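Local coordinates for peptidylprolyl Isomerase (Naegleria fowleri, PDB 6B4P), which probably catalyses the cis-trans isomerisation of peptide bonds preceding proline, as an FKBP-type peptidylprolyl isomerase, at residues K91-I96 and M118-L123. Numbering follows the deposited sequence.
Sequences KSYFEI and MFEIEL
F119 O takes a hydrogen bond from F94 N at 2.7 Å, the shortest polar bond here, and a weaker CA-H...O contact from Y93 CA, 3.4 Å away. The edge of the F94 ring meets this same oxygen in the ring plane. F94 O takes the return bond from F119 N, and S92 and I121 form a second hydrogen-bonded antiparallel pair, S92 N to I121 O and I121 N to S92 O, each 2.9 Å. On the face carrying K91, Y93 and E95, chi1 of Y93 is -176°; CG lies opposite the backbone N, and the ring reaches obliquely across M118 and E120 CG. M118 bends at chi2 and chi3 (-60° and -61°), curling CE back to 3.5 Å from Y93 OH, while the M118 and E95 side chains lie side by side, SD against E95 CG. The extended K91 chain brings NZ to E120 OE1, a salt bridge of 3.4 Å. The other face is buried and largely apolar, S92 OG being hydrogen-bonded to E90 OE2: I121 CD1 packs obliquely at the F94 ring, and I96 CD1 approaches F119 CD2 to 3.6 Å. W79 meets F119 edge-to-face and touches I96 and I121, packing this part against helix 77-84, consistent with the FKBP fold. Chemically, one set of backbone bonds joins two different faces: mostly hydrocarbon on the buried side, mixed aromatic, thioether and charged groups on the partly exposed side.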
ATOM      1  N   LYS A  91       6.226   2.835  -8.283  1.00 15.95           N
ATOM      2  CA  LYS A  91       6.472   1.773  -7.315  1.00 14.58           C
ATOM      3  C   LYS A  91       7.051   2.429  -6.074  1.00 17.13           C
ATOM      4  O   LYS A  91       8.051   3.146  -6.166  1.00 16.54           O
ATOM      5  CB  LYS A  91       7.424   0.707  -7.865  1.00 16.62           C
ATOM      6  CG  LYS A  91       7.605  -0.478  -6.909  1.00 22.02           C
ATOM      7  CD  LYS A  91       8.396  -1.610  -7.572  1.00 29.44           C
ATOM      8  CE  LYS A  91       8.665  -2.738  -6.592  1.00 41.73           C
ATOM      9  NZ  LYS A  91       9.513  -3.808  -7.197  1.00 52.71           N
ATOM     10  N   SER A  92       6.409   2.210  -4.931  1.00 13.82           N
ATOM     11  CA  SER A  92       6.829   2.844  -3.691  1.00 14.17           C
ATOM     12  C   SER A  92       6.797   1.842  -2.553  1.00 13.92           C
ATOM     13  O   SER A  92       6.159   0.790  -2.629  1.00 14.74           O
ATOM     14  CB  SER A  92       5.956   4.054  -3.360  1.00 15.22           C
ATOM     15  OG  SER A  92       6.312   5.113  -4.242  1.00 16.50           O
ATOM     16  N   TYR A  93       7.536   2.185  -1.503  1.00 15.61           N
ATOM     17  CA  TYR A  93       7.689   1.359  -0.312  1.00 14.26           C
ATOM     18  C   TYR A  93       7.054   2.092   0.858  1.00 13.03           C
ATOM     19  O   TYR A  93       7.420   3.235   1.142  1.00 17.17           O
ATOM     20  CB  TYR A  93       9.172   1.103  -0.058  1.00 15.09           C
ATOM     21  CG  TYR A  93       9.505   0.184   1.086  1.00 16.44           C
ATOM     22  CD1 TYR A  93       9.046  -1.132   1.111  1.00 18.60           C
ATOM     23  CD2 TYR A  93      10.321   0.612   2.121  1.00 20.97           C
ATOM     24  CE1 TYR A  93       9.390  -1.984   2.146  1.00 19.36           C
ATOM     25  CE2 TYR A  93      10.658  -0.229   3.158  1.00 22.35           C
ATOM     26  CZ  TYR A  93      10.190  -1.524   3.165  1.00 18.63           C
ATOM     27  OH  TYR A  93      10.545  -2.363   4.198  1.00 21.87           O
ATOM     28  N   PHE A  94       6.092   1.450   1.509  1.00 12.76           N
ATOM     29  CA  PHE A  94       5.280   2.079   2.541  1.00 13.03           C
ATOM     30  C   PHE A  94       5.528   1.445   3.898  1.00 14.46           C
ATOM     31  O   PHE A  94       5.565   0.220   4.026  1.00 15.73           O
ATOM     32  CB  PHE A  94       3.787   1.948   2.218  1.00 14.74           C
ATOM     33  CG  PHE A  94       3.347   2.707   1.005  1.00 13.20           C
ATOM     34  CD1 PHE A  94       2.730   3.940   1.132  1.00 15.45           C
ATOM     35  CD2 PHE A  94       3.520   2.173  -0.267  1.00 14.09           C
ATOM     36  CE1 PHE A  94       2.299   4.640  -0.003  1.00 16.26           C
ATOM     37  CE2 PHE A  94       3.078   2.873  -1.400  1.00 17.19           C
ATOM     38  CZ  PHE A  94       2.473   4.103  -1.259  1.00 14.69           C
ATOM     39  N   GLU A  95       5.664   2.290   4.918  1.00 13.36           N
ATOM     40  CA  GLU A  95       5.549   1.865   6.305  1.00 12.94           C
ATOM     41  C   GLU A  95       4.151   2.212   6.789  1.00 15.59           C
ATOM     42  O   GLU A  95       3.766   3.390   6.781  1.00 13.90           O
ATOM     43  CB  GLU A  95       6.601   2.543   7.172  1.00 13.02           C
ATOM     44  CG  GLU A  95       6.555   2.064   8.606  1.00 13.42           C
ATOM     45  CD  GLU A  95       7.804   2.425   9.387  1.00 17.05           C
ATOM     46  OE1 GLU A  95       8.916   2.039   8.963  1.00 18.84           O
ATOM     47  OE2 GLU A  95       7.669   3.133  10.401  1.00 20.04           O
ATOM     48  N   ILE A  96       3.403   1.207   7.225  1.00 12.57           N
ATOM     49  CA  ILE A  96       1.998   1.366   7.568  1.00 12.44           C
ATOM     50  C   ILE A  96       1.801   0.947   9.019  1.00 12.50           C
ATOM     51  O   ILE A  96       1.678  -0.240   9.320  1.00 14.64           O
ATOM     52  CB  ILE A  96       1.100   0.549   6.625  1.00 12.75           C
ATOM     53  CG1 ILE A  96       1.380   0.950   5.173  1.00 12.73           C
ATOM     54  CG2 ILE A  96      -0.366   0.797   6.946  1.00 14.50           C
ATOM     55  CD1 ILE A  96       0.350   0.428   4.163  1.00 15.62           C
ATOM     56  N   MET A 118       4.793  -3.434   6.277  1.00 11.96           N
ATOM     57  CA  MET A 118       5.567  -2.815   5.208  1.00 12.96           C
ATOM     58  C   MET A 118       5.055  -3.318   3.863  1.00 13.53           C
ATOM     59  O   MET A 118       4.849  -4.524   3.687  1.00 16.06           O
ATOM     60  CB  MET A 118       7.048  -3.148   5.347  1.00 13.73           C
ATOM     61  CG  MET A 118       7.610  -2.949   6.746  1.00 14.63           C
ATOM     62  SD  MET A 118       7.474  -1.251   7.369  1.00 14.62           S
ATOM     63  CE  MET A 118       8.452  -0.343   6.185  1.00 15.36           C
ATOM     64  N   PHE A 119       4.863  -2.410   2.905  1.00 13.54           N
ATOM     65  CA  PHE A 119       4.386  -2.823   1.590  1.00 14.63           C
ATOM     66  C   PHE A 119       5.210  -2.167   0.498  1.00 13.73           C
ATOM     67  O   PHE A 119       5.393  -0.946   0.508  1.00 16.83           O
ATOM     68  CB  PHE A 119       2.911  -2.456   1.347  1.00 13.77           C
ATOM     69  CG  PHE A 119       1.921  -3.332   2.062  1.00 13.86           C
ATOM     70  CD1 PHE A 119       1.493  -4.518   1.504  1.00 14.77           C
ATOM     71  CD2 PHE A 119       1.388  -2.939   3.276  1.00 12.41           C
ATOM     72  CE1 PHE A 119       0.551  -5.318   2.151  1.00 15.43           C
ATOM     73  CE2 PHE A 119       0.463  -3.733   3.930  1.00 13.56           C
ATOM     74  CZ  PHE A 119       0.042  -4.913   3.367  1.00 14.84           C
ATOM     75  N   GLU A 120       5.659  -2.970  -0.462  1.00 13.66           N
ATOM     76  CA  GLU A 120       6.011  -2.464  -1.784  1.00 14.22           C
ATOM     77  C   GLU A 120       4.729  -2.496  -2.599  1.00 15.30           C
ATOM     78  O   GLU A 120       4.083  -3.540  -2.659  1.00 16.79           O
ATOM     79  CB  GLU A 120       7.070  -3.325  -2.473  1.00 16.17           C
ATOM     80  CG  GLU A 120       8.453  -3.277  -1.853  1.00 22.99           C
ATOM     81  CD  GLU A 120       9.534  -3.671  -2.841  1.00 40.61           C
ATOM     82  OE1 GLU A 120       9.205  -4.300  -3.871  1.00 43.28           O
ATOM     83  OE2 GLU A 120      10.710  -3.338  -2.592  1.00 54.57           O
ATOM     84  N   ILE A 121       4.342  -1.364  -3.193  1.00 13.55           N
ATOM     85  CA  ILE A 121       3.136  -1.276  -4.016  1.00 13.35           C
ATOM     86  C   ILE A 121       3.497  -0.642  -5.350  1.00 15.27           C
ATOM     87  O   ILE A 121       4.161   0.399  -5.388  1.00 15.37           O
ATOM     88  CB  ILE A 121       2.027  -0.450  -3.340  1.00 13.18           C
ATOM     89  CG1 ILE A 121       1.703  -1.002  -1.946  1.00 14.81           C
ATOM     90  CG2 ILE A 121       0.787  -0.422  -4.224  1.00 15.76           C
ATOM     91  CD1 ILE A 121       0.622  -0.200  -1.228  1.00 15.85           C
ATOM     92  N   GLU A 122       3.093  -1.284  -6.439  1.00 14.84           N
ATOM     93  CA  GLU A 122       3.219  -0.721  -7.779  1.00 13.93           C
ATOM     94  C   GLU A 122       1.811  -0.429  -8.273  1.00 14.52           C
ATOM     95  O   GLU A 122       0.974  -1.338  -8.327  1.00 14.45           O
ATOM     96  CB  GLU A 122       3.930  -1.674  -8.736  1.00 15.12           C
ATOM     97  CG  GLU A 122       4.077  -1.095 -10.127  1.00 17.37           C
ATOM     98  CD  GLU A 122       4.811  -2.021 -11.079  1.00 26.95           C
ATOM     99  OE1 GLU A 122       5.061  -3.183 -10.703  1.00 33.72           O
ATOM    100  OE2 GLU A 122       5.139  -1.588 -12.208  1.00 27.98           O
ATOM    101  N   LEU A 123       1.546   0.833  -8.601  1.00 15.03           N
ATOM    102  CA  LEU A 123       0.254   1.248  -9.144  1.00 13.91           C
ATOM    103  C   LEU A 123       0.297   1.046 -10.653  1.00 16.94           C
ATOM    104  O   LEU A 123       0.880   1.851 -11.381  1.00 17.68           O
ATOM    105  CB  LEU A 123      -0.036   2.699  -8.776  1.00 13.12           C
ATOM    106  CG  LEU A 123      -1.340   3.249  -9.346  1.00 13.57           C
ATOM    107  CD1 LEU A 123      -2.517   2.331  -9.003  1.00 17.26           C
ATOM    108  CD2 LEU A 123      -1.573   4.648  -8.839  1.00 16.68           C
TER